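Carbohydrate kinase (Agrobacterium tumefaciens, PDB 2NWH) is probably a sugar kinase of the pfkB/ribokinase type, expected to transfer phosphate from ATP to a carbohydrate or related substrate. Local coordinates at residues A[46-54]-A[293-301]; A[204-212]-A[228-238]. All coordinates share one frame; numbering follows the deposited sequence.

Contact 1: A[46-54]-A[293-301]; sequences ARNLSRLGF and SQDLSKDSV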
ATOM      1  N   ALA A  46       4.391   3.587   3.185  1.00 14.22           N
ATOM      2  CA  ALA A  46       5.157   4.745   3.681  1.00 13.87           C
ATOM      3  C   ALA A  46       6.507   4.278   4.160  1.00 14.61           C
ATOM      4  O   ALA A  46       7.513   4.898   3.814  1.00 14.43           O
ATOM      5  CB  ALA A  46       4.432   5.451   4.850  1.00 14.81           C
ATOM      6  N   ARG A  47       6.525   3.239   4.992  1.00 14.74           N
ATOM      7  CA  ARG A  47       7.790   2.664   5.457  1.00 13.83           C
ATOM      8  C   ARG A  47       8.626   2.262   4.280  1.00 14.64           C
ATOM      9  O   ARG A  47       9.835   2.526   4.277  1.00 14.62           O
ATOM     10  CB  ARG A  47       7.524   1.455   6.368  1.00 13.90           C
ATOM     11  CG  ARG A  47       6.945   1.891   7.741  1.00 14.23           C
ATOM     12  CD  ARG A  47       7.063   0.756   8.732  1.00 15.48           C
ATOM     13  NE  ARG A  47       6.238  -0.417   8.391  1.00 18.13           N
ATOM     14  CZ  ARG A  47       6.024  -1.452   9.205  1.00 21.27           C
ATOM     15  NH1 ARG A  47       6.665  -1.498  10.374  1.00 16.83           N
ATOM     16  NH2 ARG A  47       5.243  -2.472   8.816  1.00 17.93           N
ATOM     17  N   ASN A  48       8.017   1.620   3.294  1.00 13.43           N
ATOM     18  CA  ASN A  48       8.811   1.138   2.145  1.00 15.17           C
ATOM     19  C   ASN A  48       9.448   2.279   1.390  1.00 15.40           C
ATOM     20  O   ASN A  48      10.621   2.192   1.010  1.00 14.95           O
ATOM     21  CB  ASN A  48       7.978   0.287   1.177  1.00 15.34           C
ATOM     22  CG  ASN A  48       7.515  -1.025   1.806  1.00 17.24           C
ATOM     23  OD1 ASN A  48       8.025  -1.425   2.840  1.00 15.07           O
ATOM     24  ND2 ASN A  48       6.550  -1.692   1.171  1.00 13.83           N
ATOM     25  N   LEU A  49       8.673   3.340   1.136  1.00 13.70           N
ATOM     26  CA  LEU A  49       9.204   4.501   0.439  1.00 14.37           C
ATOM     27  C   LEU A  49      10.337   5.145   1.198  1.00 15.66           C
ATOM     28  O   LEU A  49      11.327   5.586   0.596  1.00 15.32           O
ATOM     29  CB  LEU A  49       8.077   5.525   0.154  1.00 15.02           C
ATOM     30  CG  LEU A  49       7.132   4.990  -0.925  1.00 16.31           C
ATOM     31  CD1 LEU A  49       5.720   5.671  -0.829  1.00 15.47           C
ATOM     32  CD2 LEU A  49       7.777   5.094  -2.323  1.00 17.41           C
ATOM     33  N   SER A  50      10.214   5.219   2.516  1.00 14.55           N
ATOM     34  CA  SER A  50      11.329   5.724   3.353  1.00 16.65           C
ATOM     35  C   SER A  50      12.608   4.863   3.246  1.00 17.60           C
ATOM     36  O   SER A  50      13.753   5.375   3.085  1.00 18.00           O
ATOM     37  CB  SER A  50      10.846   5.895   4.799  1.00 16.16           C
ATOM     38  OG  SER A  50      11.852   6.485   5.596  1.00 18.74           O
ATOM     39  N   ARG A  51      12.404   3.559   3.266  1.00 16.84           N
ATOM     40  CA  ARG A  51      13.507   2.579   3.069  1.00 16.76           C
ATOM     41  C   ARG A  51      14.211   2.727   1.738  1.00 17.24           C
ATOM     42  O   ARG A  51      15.393   2.387   1.630  1.00 18.30           O
ATOM     43  CB  ARG A  51      12.942   1.161   3.153  1.00 16.56           C
ATOM     44  CG  ARG A  51      12.674   0.751   4.615  1.00 14.64           C
ATOM     45  CD  ARG A  51      11.801  -0.495   4.685  1.00 19.21           C
ATOM     46  NE  ARG A  51      11.441  -0.740   6.088  1.00 17.96           N
ATOM     47  CZ  ARG A  51      10.286  -1.237   6.478  1.00 18.67           C
ATOM     48  NH1 ARG A  51       9.378  -1.563   5.562  1.00 17.57           N
ATOM     49  NH2 ARG A  51      10.050  -1.428   7.786  1.00 17.71           N
ATOM     50  N   LEU A  52      13.464   3.206   0.747  1.00 16.83           N
ATOM     51  CA  LEU A  52      13.996   3.478  -0.590  1.00 18.31           C
ATOM     52  C   LEU A  52      14.530   4.900  -0.755  1.00 19.37           C
ATOM     53  O   LEU A  52      14.896   5.303  -1.856  1.00 20.20           O
ATOM     54  CB  LEU A  52      12.932   3.177  -1.636  1.00 18.72           C
ATOM     55  CG  LEU A  52      12.435   1.734  -1.671  1.00 18.96           C
ATOM     56  CD1 LEU A  52      11.390   1.676  -2.733  1.00 21.26           C
ATOM     57  CD2 LEU A  52      13.616   0.730  -1.955  1.00 18.68           C
ATOM     58  N   GLY A  53      14.600   5.657   0.340  1.00 19.13           N
ATOM     59  CA  GLY A  53      15.356   6.922   0.315  1.00 19.60           C
ATOM     60  C   GLY A  53      14.531   8.202   0.313  1.00 19.71           C
ATOM     61  O   GLY A  53      15.074   9.304   0.382  1.00 18.87           O
ATOM     62  N   PHE A  54      13.206   8.078   0.263  1.00 19.59           N
ATOM     63  CA  PHE A  54      12.366   9.285   0.219  1.00 18.62           C
ATOM     64  C   PHE A  54      12.134   9.860   1.593  1.00 18.54           C
ATOM     65  O   PHE A  54      12.233   9.155   2.570  1.00 17.27           O
ATOM     66  CB  PHE A  54      11.019   8.985  -0.455  1.00 19.21           C
ATOM     67  CG  PHE A  54      11.164   8.661  -1.925  1.00 19.85           C
ATOM     68  CD1 PHE A  54      11.121   9.675  -2.866  1.00 22.90           C
ATOM     69  CD2 PHE A  54      11.418   7.370  -2.340  1.00 23.84           C
ATOM     70  CE1 PHE A  54      11.279   9.402  -4.238  1.00 23.12           C
ATOM     71  CE2 PHE A  54      11.606   7.085  -3.702  1.00 24.25           C
ATOM     72  CZ  PHE A  54      11.525   8.123  -4.654  1.00 24.87           C
ATOM     73  N   SER A 293       9.283  -6.783   4.140  1.00 17.06           N
ATOM     74  CA  SER A 293       9.566  -5.463   3.556  1.00 16.10           C
ATOM     75  C   SER A 293      10.697  -4.767   4.354  1.00 16.33           C
ATOM     76  O   SER A 293      11.284  -3.778   3.842  1.00 16.05           O
ATOM     77  CB  SER A 293       8.308  -4.597   3.593  1.00 16.56           C
ATOM     78  OG  SER A 293       7.908  -4.550   4.928  1.00 18.77           O
ATOM     79  N   GLN A 294      11.057  -5.269   5.541  1.00 15.26           N
ATOM     80  CA  GLN A 294      12.233  -4.685   6.221  1.00 16.20           C
ATOM     81  C   GLN A 294      13.520  -4.909   5.429  1.00 16.90           C
ATOM     82  O   GLN A 294      14.522  -4.161   5.589  1.00 17.29           O
ATOM     83  CB  GLN A 294      12.429  -5.219   7.626  1.00 18.11           C
ATOM     84  CG  GLN A 294      11.412  -4.744   8.582  1.00 22.43           C
ATOM     85  CD  GLN A 294      11.700  -5.239   9.955  1.00 30.10           C
ATOM     86  OE1 GLN A 294      11.986  -6.440  10.167  1.00 30.69           O
ATOM     87  NE2 GLN A 294      11.654  -4.321  10.915  1.00 30.53           N
ATOM     88  N   ASP A 295      13.492  -5.895   4.553  1.00 16.69           N
ATOM     89  CA  ASP A 295      14.671  -6.153   3.638  1.00 17.00           C
ATOM     90  C   ASP A 295      14.802  -5.191   2.436  1.00 17.22           C
ATOM     91  O   ASP A 295      15.805  -5.221   1.720  1.00 18.64           O
ATOM     92  CB  ASP A 295      14.576  -7.582   3.156  1.00 16.17           C
ATOM     93  CG  ASP A 295      14.770  -8.566   4.287  1.00 20.66           C
ATOM     94  OD1 ASP A 295      15.637  -8.330   5.166  1.00 21.26           O
ATOM     95  OD2 ASP A 295      14.023  -9.552   4.300  1.00 21.01           O
ATOM     96  N   LEU A 296      13.797  -4.335   2.232  1.00 17.06           N
ATOM     97  CA  LEU A 296      13.824  -3.323   1.168  1.00 17.14           C
ATOM     98  C   LEU A 296      14.776  -2.185   1.446  1.00 17.51           C
ATOM     99  O   LEU A 296      14.775  -1.606   2.536  1.00 17.29           O
ATOM    100  CB  LEU A 296      12.436  -2.725   0.813  1.00 15.21           C
ATOM    101  CG  LEU A 296      11.368  -3.641   0.288  1.00 16.64           C
ATOM    102  CD1 LEU A 296      10.026  -2.903   0.256  1.00 20.88           C
ATOM    103  CD2 LEU A 296      11.760  -4.028  -1.148  1.00 20.28           C
ATOM    104  N   SER A 297      15.589  -1.885   0.422  1.00 18.70           N
ATOM    105  CA  SER A 297      16.505  -0.740   0.431  1.00 18.27           C
ATOM    106  C   SER A 297      16.866  -0.492  -1.027  1.00 18.73           C
ATOM    107  O   SER A 297      16.603  -1.343  -1.891  1.00 17.04           O
ATOM    108  CB  SER A 297      17.777  -1.058   1.247  1.00 19.49           C
ATOM    109  OG  SER A 297      18.560  -2.047   0.603  1.00 20.15           O
ATOM    110  N   LYS A 298      17.460   0.662  -1.334  1.00 18.44           N
ATOM    111  CA  LYS A 298      17.901   0.897  -2.721  1.00 20.12           C
ATOM    112  C   LYS A 298      18.886  -0.190  -3.071  1.00 19.50           C
ATOM    113  O   LYS A 298      18.885  -0.705  -4.172  1.00 20.82           O
ATOM    114  CB  LYS A 298      18.630   2.239  -2.829  1.00 20.84           C
ATOM    115  CG  LYS A 298      17.701   3.424  -2.779  1.00 24.21           C
ATOM    116  CD  LYS A 298      18.487   4.716  -3.038  1.00 30.98           C
ATOM    117  CE  LYS A 298      18.804   4.852  -4.512  1.00 32.94           C
ATOM    118  NZ  LYS A 298      19.371   6.211  -4.835  1.00 39.95           N
ATOM    119  N   ASP A 299      19.753  -0.535  -2.137  1.00 19.87           N
ATOM    120  CA  ASP A 299      20.755  -1.552  -2.472  1.00 21.33           C
ATOM    121  C   ASP A 299      20.179  -2.952  -2.716  1.00 20.94           C
ATOM    122  O   ASP A 299      20.658  -3.677  -3.610  1.00 20.55           O
ATOM    123  CB  ASP A 299      21.880  -1.563  -1.457  1.00 22.25           C
ATOM    124  CG  ASP A 299      22.721  -0.287  -1.509  1.00 22.53           C
ATOM    125  OD1 ASP A 299      22.625   0.553  -2.461  1.00 28.25           O
ATOM    126  OD2 ASP A 299      23.501  -0.152  -0.585  1.00 28.34           O
ATOM    127  N   SER A 300      19.180  -3.364  -1.934  1.00 19.14           N
ATOM    128  CA  SER A 300      18.648  -4.699  -2.144  1.00 18.29           C
ATOM    129  C   SER A 300      17.833  -4.764  -3.441  1.00 17.91           C
ATOM    130  O   SER A 300      17.818  -5.783  -4.136  1.00 17.38           O
ATOM    131  CB  SER A 300      17.859  -5.198  -0.940  1.00 19.07           C
ATOM    132  OG  SER A 300      16.650  -4.472  -0.765  1.00 17.27           O
ATOM    133  N   VAL A 301      17.165  -3.667  -3.779  1.00 18.37           N
ATOM    134  CA  VAL A 301      16.416  -3.628  -5.008  1.00 19.75           C
ATOM    135  C   VAL A 301      17.413  -3.741  -6.169  1.00 21.04           C
ATOM    136  O   VAL A 301      17.226  -4.534  -7.076  1.00 20.75           O
ATOM    137  CB  VAL A 301      15.514  -2.333  -5.137  1.00 20.83           C
ATOM    138  CG1 VAL A 301      15.049  -2.152  -6.599  1.00 22.12           C
ATOM    139  CG2 VAL A 301      14.278  -2.418  -4.179  1.00 18.94           C
TER
HETATM  140  O   HOH W   1       8.076  -3.755   7.839  1.00 31.91           O
HETATM  141  O   HOH W   2      17.911   2.727   0.449  1.00 36.13           O
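L296 and L52 supply the greasy side of the contact: CD1 of L296 lies against the amide of N48, 3.5 Å from its CG, while the amide nitrogen of N48 is turned to D255 on helix 255-266 and hydrogen-bonded to it. L52 enters from the end of helix 41-51. Its CG lies anti to the carbonyl carbon (chi1 -61°), which carries CD2 across to the backbone of S297, 3.6 Å from its C, and to CG2 of V301 at 3.9 Å. K298 contributes its aliphatic part, CG lying 3.5 Å from the carbonyl O of L52.

R51 lies over the short 3-10 turn 293-295. Its chain, extended from CG to NE, starts with CB 3.4 Å from the carbonyl O of L296 and brings the guanidinium flat over CA of Q294; CB of R47 covers the opposite face. At its edge, NH1 gives a weak bond to N48 OD1.

Two helix ends meet here. Helix 41-51 closes in a Schellman motif, with G53 as the C-prime residue at positive phi, and helix 298-305 opens with a capping box between S297 and S300. L52 and S297, 5.0 Å apart at their CA atoms, thus join the C-terminus of one helix to the N-cap of the other.

Two waters bridge the segments. One molecule donates to R51 O and accepts from K298 N, so it ties a carbonyl of the ending helix to the first turn of the starting one. Beside it, the CA-H of S297 points almost straight at R51 O, with CA 3.5 Å from it (167° at the hydrogen). A second water takes a bond from R51 NH2 at 3.1 Å and also pairs with S293 OG.

Contact 2: A[204-212]-A[228-238]; sequences VRDWPNILR and VVAFNGTEKAI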
ATOM      1  N   VAL A 204      -4.621  -9.628 -19.281  1.00 39.02           N
ATOM      2  CA  VAL A 204      -4.033  -8.666 -18.310  1.00 39.51           C
ATOM      3  C   VAL A 204      -3.563  -7.377 -19.010  1.00 39.67           C
ATOM      4  O   VAL A 204      -3.713  -6.260 -18.489  1.00 38.61           O
ATOM      5  CB  VAL A 204      -2.909  -9.319 -17.411  1.00 39.93           C
ATOM      6  CG1 VAL A 204      -1.635  -8.459 -17.295  1.00 39.19           C
ATOM      7  CG2 VAL A 204      -3.432  -9.610 -16.014  1.00 40.52           C
ATOM      8  N   ARG A 205      -3.014  -7.549 -20.207  1.00 40.07           N
ATOM      9  CA  ARG A 205      -2.644  -6.435 -21.069  1.00 41.03           C
ATOM     10  C   ARG A 205      -3.856  -5.603 -21.494  1.00 41.44           C
ATOM     11  O   ARG A 205      -3.698  -4.598 -22.206  1.00 42.10           O
ATOM     12  CB  ARG A 205      -1.916  -6.968 -22.311  1.00 41.23           C
ATOM     13  CG  ARG A 205      -2.582  -8.188 -22.937  1.00 42.97           C
ATOM     14  CD  ARG A 205      -2.044  -8.431 -24.330  1.00 47.41           C
ATOM     15  NE  ARG A 205      -0.585  -8.540 -24.328  1.00 50.99           N
ATOM     16  CZ  ARG A 205       0.090  -9.673 -24.589  1.00 53.49           C
ATOM     17  NH1 ARG A 205      -0.563 -10.811 -24.882  1.00 55.48           N
ATOM     18  NH2 ARG A 205       1.420  -9.670 -24.573  1.00 52.74           N
ATOM     19  N   ASP A 206      -5.065  -6.018 -21.060  1.00 41.72           N
ATOM     20  CA  ASP A 206      -6.297  -5.328 -21.437  1.00 41.71           C
ATOM     21  C   ASP A 206      -6.688  -4.243 -20.463  1.00 41.84           C
ATOM     22  O   ASP A 206      -7.442  -3.324 -20.814  1.00 41.87           O
ATOM     23  CB  ASP A 206      -7.436  -6.335 -21.554  1.00 42.95           C
ATOM     24  CG  ASP A 206      -7.134  -7.391 -22.645  1.00 43.79           C
ATOM     25  OD1 ASP A 206      -7.033  -8.681 -22.403  1.00 48.35           O
ATOM     26  OD2 ASP A 206      -7.097  -6.989 -23.854  1.00 47.95           O
ATOM     27  N   TRP A 207      -6.177  -4.344 -19.234  1.00 40.42           N
ATOM     28  CA  TRP A 207      -6.605  -3.416 -18.200  1.00 39.91           C
ATOM     29  C   TRP A 207      -6.454  -1.926 -18.574  1.00 38.95           C
ATOM     30  O   TRP A 207      -7.388  -1.158 -18.359  1.00 38.61           O
ATOM     31  CB  TRP A 207      -5.973  -3.774 -16.868  1.00 40.30           C
ATOM     32  CG  TRP A 207      -6.614  -4.986 -16.233  1.00 41.08           C
ATOM     33  CD1 TRP A 207      -6.003  -6.171 -15.918  1.00 42.56           C
ATOM     34  CD2 TRP A 207      -7.986  -5.130 -15.826  1.00 42.58           C
ATOM     35  NE1 TRP A 207      -6.909  -7.037 -15.334  1.00 43.49           N
ATOM     36  CE2 TRP A 207      -8.129  -6.424 -15.262  1.00 42.29           C
ATOM     37  CE3 TRP A 207      -9.108  -4.284 -15.874  1.00 42.59           C
ATOM     38  CZ2 TRP A 207      -9.352  -6.902 -14.761  1.00 41.44           C
ATOM     39  CZ3 TRP A 207     -10.321  -4.765 -15.378  1.00 42.06           C
ATOM     40  CH2 TRP A 207     -10.429  -6.063 -14.827  1.00 40.72           C
ATOM     41  N   PRO A 208      -5.315  -1.513 -19.190  1.00 38.43           N
ATOM     42  CA  PRO A 208      -5.162  -0.084 -19.559  1.00 37.98           C
ATOM     43  C   PRO A 208      -6.358   0.573 -20.305  1.00 38.15           C
ATOM     44  O   PRO A 208      -6.889   1.563 -19.814  1.00 37.19           O
ATOM     45  CB  PRO A 208      -3.891  -0.081 -20.436  1.00 38.24           C
ATOM     46  CG  PRO A 208      -3.096  -1.253 -19.937  1.00 38.09           C
ATOM     47  CD  PRO A 208      -4.118  -2.301 -19.571  1.00 38.41           C
ATOM     48  N   ASN A 209      -6.784   0.054 -21.470  1.00 38.09           N
ATOM     49  CA  ASN A 209      -7.915   0.699 -22.172  1.00 38.37           C
ATOM     50  C   ASN A 209      -9.275   0.621 -21.434  1.00 38.30           C
ATOM     51  O   ASN A 209     -10.045   1.601 -21.439  1.00 38.55           O
ATOM     52  CB  ASN A 209      -8.013   0.288 -23.647  1.00 39.02           C
ATOM     53  CG  ASN A 209      -8.826  -0.986 -23.862  1.00 41.06           C
ATOM     54  OD1 ASN A 209      -8.307  -2.108 -23.694  1.00 41.56           O
ATOM     55  ND2 ASN A 209     -10.098  -0.820 -24.282  1.00 41.64           N
ATOM     56  N   ILE A 210      -9.556  -0.525 -20.785  1.00 37.70           N
ATOM     57  CA  ILE A 210     -10.736  -0.639 -19.907  1.00 36.80           C
ATOM     58  C   ILE A 210     -10.639   0.453 -18.808  1.00 37.17           C
ATOM     59  O   ILE A 210     -11.578   1.220 -18.556  1.00 36.73           O
ATOM     60  CB  ILE A 210     -10.820  -2.060 -19.245  1.00 36.69           C
ATOM     61  CG1 ILE A 210     -10.970  -3.158 -20.312  1.00 37.62           C
ATOM     62  CG2 ILE A 210     -11.961  -2.127 -18.230  1.00 36.70           C
ATOM     63  CD1 ILE A 210     -10.766  -4.599 -19.818  1.00 36.71           C
ATOM     64  N   LEU A 211      -9.483   0.533 -18.178  1.00 36.11           N
ATOM     65  CA  LEU A 211      -9.314   1.454 -17.077  1.00 35.99           C
ATOM     66  C   LEU A 211      -9.253   2.942 -17.496  1.00 35.86           C
ATOM     67  O   LEU A 211      -9.721   3.808 -16.759  1.00 36.07           O
ATOM     68  CB  LEU A 211      -8.116   1.023 -16.227  1.00 35.92           C
ATOM     69  CG  LEU A 211      -8.344  -0.135 -15.212  1.00 35.36           C
ATOM     70  CD1 LEU A 211      -7.008  -0.811 -14.875  1.00 33.14           C
ATOM     71  CD2 LEU A 211      -8.971   0.395 -13.889  1.00 35.99           C
ATOM     72  N   ARG A 212      -8.697   3.249 -18.666  1.00 35.86           N
ATOM     73  CA  ARG A 212      -8.595   4.649 -19.117  1.00 36.16           C
ATOM     74  C   ARG A 212      -9.963   5.272 -19.384  1.00 36.56           C
ATOM     75  O   ARG A 212     -10.191   6.449 -19.081  1.00 36.07           O
ATOM     76  CB  ARG A 212      -7.729   4.762 -20.368  1.00 36.24           C
ATOM     77  CG  ARG A 212      -6.246   4.488 -20.167  1.00 37.67           C
ATOM     78  CD  ARG A 212      -5.686   4.216 -21.541  1.00 40.40           C
ATOM     79  NE  ARG A 212      -4.365   3.594 -21.596  1.00 43.25           N
ATOM     80  CZ  ARG A 212      -3.233   4.278 -21.725  1.00 44.49           C
ATOM     81  NH1 ARG A 212      -3.273   5.605 -21.764  1.00 45.45           N
ATOM     82  NH2 ARG A 212      -2.070   3.651 -21.800  1.00 43.41           N
ATOM     83  N   VAL A 228       2.157  -8.929 -14.654  1.00 32.63           N
ATOM     84  CA  VAL A 228       1.922  -7.541 -14.212  1.00 32.20           C
ATOM     85  C   VAL A 228       1.781  -6.631 -15.420  1.00 32.26           C
ATOM     86  O   VAL A 228       2.561  -6.739 -16.361  1.00 32.35           O
ATOM     87  CB  VAL A 228       3.092  -6.972 -13.380  1.00 32.26           C
ATOM     88  CG1 VAL A 228       2.616  -5.708 -12.611  1.00 29.89           C
ATOM     89  CG2 VAL A 228       3.683  -8.014 -12.429  1.00 33.53           C
ATOM     90  N   VAL A 229       0.797  -5.731 -15.379  1.00 32.29           N
ATOM     91  CA  VAL A 229       0.637  -4.701 -16.393  1.00 32.67           C
ATOM     92  C   VAL A 229       0.769  -3.309 -15.740  1.00 32.97           C
ATOM     93  O   VAL A 229       0.287  -3.102 -14.618  1.00 32.50           O
ATOM     94  CB  VAL A 229      -0.698  -4.892 -17.177  1.00 32.56           C
ATOM     95  CG1 VAL A 229      -1.926  -4.695 -16.288  1.00 33.57           C
ATOM     96  CG2 VAL A 229      -0.760  -4.006 -18.429  1.00 33.60           C
ATOM     97  N   ALA A 230       1.488  -2.401 -16.406  1.00 32.75           N
ATOM     98  CA  ALA A 230       1.608  -1.006 -15.955  1.00 33.06           C
ATOM     99  C   ALA A 230       1.172  -0.109 -17.089  1.00 33.74           C
ATOM    100  O   ALA A 230       1.377  -0.448 -18.252  1.00 33.37           O
ATOM    101  CB  ALA A 230       3.015  -0.690 -15.552  1.00 32.41           C
ATOM    102  N   PHE A 231       0.533   1.014 -16.773  1.00 34.43           N
ATOM    103  CA  PHE A 231       0.108   1.957 -17.811  1.00 35.12           C
ATOM    104  C   PHE A 231       0.115   3.402 -17.329  1.00 36.06           C
ATOM    105  O   PHE A 231       0.078   3.664 -16.116  1.00 34.16           O
ATOM    106  CB  PHE A 231      -1.239   1.550 -18.423  1.00 35.32           C
ATOM    107  CG  PHE A 231      -2.430   1.721 -17.504  1.00 34.75           C
ATOM    108  CD1 PHE A 231      -3.288   2.809 -17.654  1.00 34.66           C
ATOM    109  CD2 PHE A 231      -2.722   0.766 -16.525  1.00 34.15           C
ATOM    110  CE1 PHE A 231      -4.421   2.973 -16.802  1.00 36.91           C
ATOM    111  CE2 PHE A 231      -3.834   0.918 -15.661  1.00 34.26           C
ATOM    112  CZ  PHE A 231      -4.686   2.022 -15.801  1.00 34.50           C
ATOM    113  N   ASN A 232       0.192   4.327 -18.288  1.00 37.02           N
ATOM    114  CA  ASN A 232       0.028   5.759 -18.012  1.00 38.54           C
ATOM    115  C   ASN A 232      -0.781   6.329 -19.165  1.00 39.51           C
ATOM    116  O   ASN A 232      -1.451   5.570 -19.856  1.00 40.44           O
ATOM    117  CB  ASN A 232       1.382   6.463 -17.878  1.00 38.76           C
ATOM    118  CG  ASN A 232       2.206   6.373 -19.155  1.00 39.71           C
ATOM    119  OD1 ASN A 232       1.651   6.201 -20.249  1.00 39.94           O
ATOM    120  ND2 ASN A 232       3.527   6.486 -19.027  1.00 40.18           N
ATOM    121  N   GLY A 233      -0.711   7.641 -19.390  1.00 40.24           N
ATOM    122  CA  GLY A 233      -1.594   8.319 -20.366  1.00 40.72           C
ATOM    123  C   GLY A 233      -1.533   7.841 -21.809  1.00 41.57           C
ATOM    124  O   GLY A 233      -2.475   8.036 -22.592  1.00 41.99           O
ATOM    125  N   THR A 234      -0.438   7.190 -22.171  1.00 41.56           N
ATOM    126  CA  THR A 234      -0.165   6.922 -23.576  1.00 41.35           C
ATOM    127  C   THR A 234       0.538   5.573 -23.778  1.00 40.76           C
ATOM    128  O   THR A 234       0.611   5.053 -24.894  1.00 40.78           O
ATOM    129  CB  THR A 234       0.684   8.078 -24.162  1.00 41.62           C
ATOM    130  OG1 THR A 234       1.875   8.237 -23.377  1.00 42.74           O
ATOM    131  CG2 THR A 234      -0.101   9.403 -24.112  1.00 42.27           C
ATOM    132  N   GLU A 235       1.036   4.996 -22.689  1.00 39.89           N
ATOM    133  CA  GLU A 235       1.895   3.820 -22.760  1.00 39.22           C
ATOM    134  C   GLU A 235       1.405   2.673 -21.884  1.00 38.77           C
ATOM    135  O   GLU A 235       0.729   2.887 -20.882  1.00 38.48           O
ATOM    136  CB  GLU A 235       3.312   4.190 -22.321  1.00 39.74           C
ATOM    137  CG  GLU A 235       4.009   5.228 -23.185  1.00 42.01           C
ATOM    138  CD  GLU A 235       5.368   5.651 -22.624  1.00 42.97           C
ATOM    139  OE1 GLU A 235       5.423   6.139 -21.465  1.00 41.67           O
ATOM    140  OE2 GLU A 235       6.374   5.505 -23.360  1.00 43.53           O
ATOM    141  N   LYS A 236       1.785   1.454 -22.246  1.00 37.67           N
ATOM    142  CA  LYS A 236       1.619   0.314 -21.357  1.00 37.03           C
ATOM    143  C   LYS A 236       2.823  -0.628 -21.489  1.00 36.86           C
ATOM    144  O   LYS A 236       3.518  -0.645 -22.515  1.00 36.12           O
ATOM    145  CB  LYS A 236       0.290  -0.405 -21.604  1.00 37.15           C
ATOM    146  CG  LYS A 236       0.131  -0.947 -23.037  1.00 38.68           C
ATOM    147  CD  LYS A 236      -1.267  -1.486 -23.281  1.00 41.20           C
ATOM    148  CE  LYS A 236      -1.401  -2.082 -24.683  1.00 41.15           C
ATOM    149  NZ  LYS A 236      -2.688  -2.810 -24.837  1.00 42.13           N
ATOM    150  N   ALA A 237       3.089  -1.374 -20.424  1.00 35.89           N
ATOM    151  CA  ALA A 237       4.148  -2.356 -20.424  1.00 35.47           C
ATOM    152  C   ALA A 237       3.705  -3.582 -19.653  1.00 35.28           C
ATOM    153  O   ALA A 237       2.744  -3.539 -18.884  1.00 35.17           O
ATOM    154  CB  ALA A 237       5.442  -1.771 -19.858  1.00 35.80           C
ATOM    155  N   ILE A 238       4.411  -4.680 -19.867  1.00 34.85           N
ATOM    156  CA  ILE A 238       4.044  -5.961 -19.285  1.00 34.66           C
ATOM    157  C   ILE A 238       5.303  -6.740 -18.913  1.00 34.42           C
ATOM    158  O   ILE A 238       6.342  -6.574 -19.550  1.00 33.32           O
ATOM    159  CB  ILE A 238       3.131  -6.758 -20.254  1.00 35.17           C
ATOM    160  CG1 ILE A 238       2.318  -7.810 -19.517  1.00 35.34           C
ATOM    161  CG2 ILE A 238       3.905  -7.342 -21.460  1.00 33.28           C
ATOM    162  CD1 ILE A 238       0.888  -7.773 -19.930  1.00 33.02           C
TER
HETATM  163  O   HOH W   3      -4.644  -1.693 -23.299  1.00 50.30           O
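P208 sits over one face of the F231 ring, its CA 3.8 Å from the centroid and 10° off the ring normal, a CH-pi contact. CG of F231 sits between the backbone N and the carbonyl carbon (chi1 70°), which tucks the ring under the proline. CB of L211 comes obliquely to the far end of the ring, 3.6 Å from CZ. P208 also has its CG 3.9 Å from CG2 of V229, so one proline spans two residues of the strand.

This close packing continues into the turn before the helix. CG1 of V204 touches CB of V229 and CD1 of I238, 3.7 Å from each, and so reaches both strands of the hairpin.

Toward solvent the contact becomes polar and looser. K236 passes CG of P208 at about a right angle and then runs extended, until NZ gives a weak bond to the carbonyl O of R205 at 3.3 Å; a water donates to that carbonyl and accepts from NZ at 2.7 Å. R212 stretches over the hairpin loop, where several approaches of its guanidinium to backbone atoms are implausibly short, so its exact placement is doubtful. Within the loop, OD1 of N232 accepts from T234 N, an Asx turn, and from E235 N, which extends it to an Asx motif, and its ND2 bonds to E235 OE1.

The helical segment 207-212 crosses the strand segment 228-231 at -47°. Helix 207-213 belongs to the crossover that joins the parallel neighbours 185-189 and 219-223 and covers one face of the hairpin 227-231/236-239, in the antiparallel part of the large sheet. W207 packs on helix 190-197 and bonds to E190, while V228 and A237 touch helix 271-286.

Contact 2 is nested within the chain loop that contact 1 closes, yet the two do not touch: their centres are 26 Å apart and their nearest atoms about 14 Å. Helix 271-286 connects them, taking L296 and V301 of contact 1 as well as V228 and A237 of contact 2. Neither is next to the sodium ion bound by D249 and T251: the side chain of V228 is about 10 Å from it and that of L296 about 13 Å. Contact 1 is the more closely tied to the probable active-site region, since N48 bonds to D255 in the GAGD sequence characteristic of the family, whereas contact 2 lies toward the edge of the sheet.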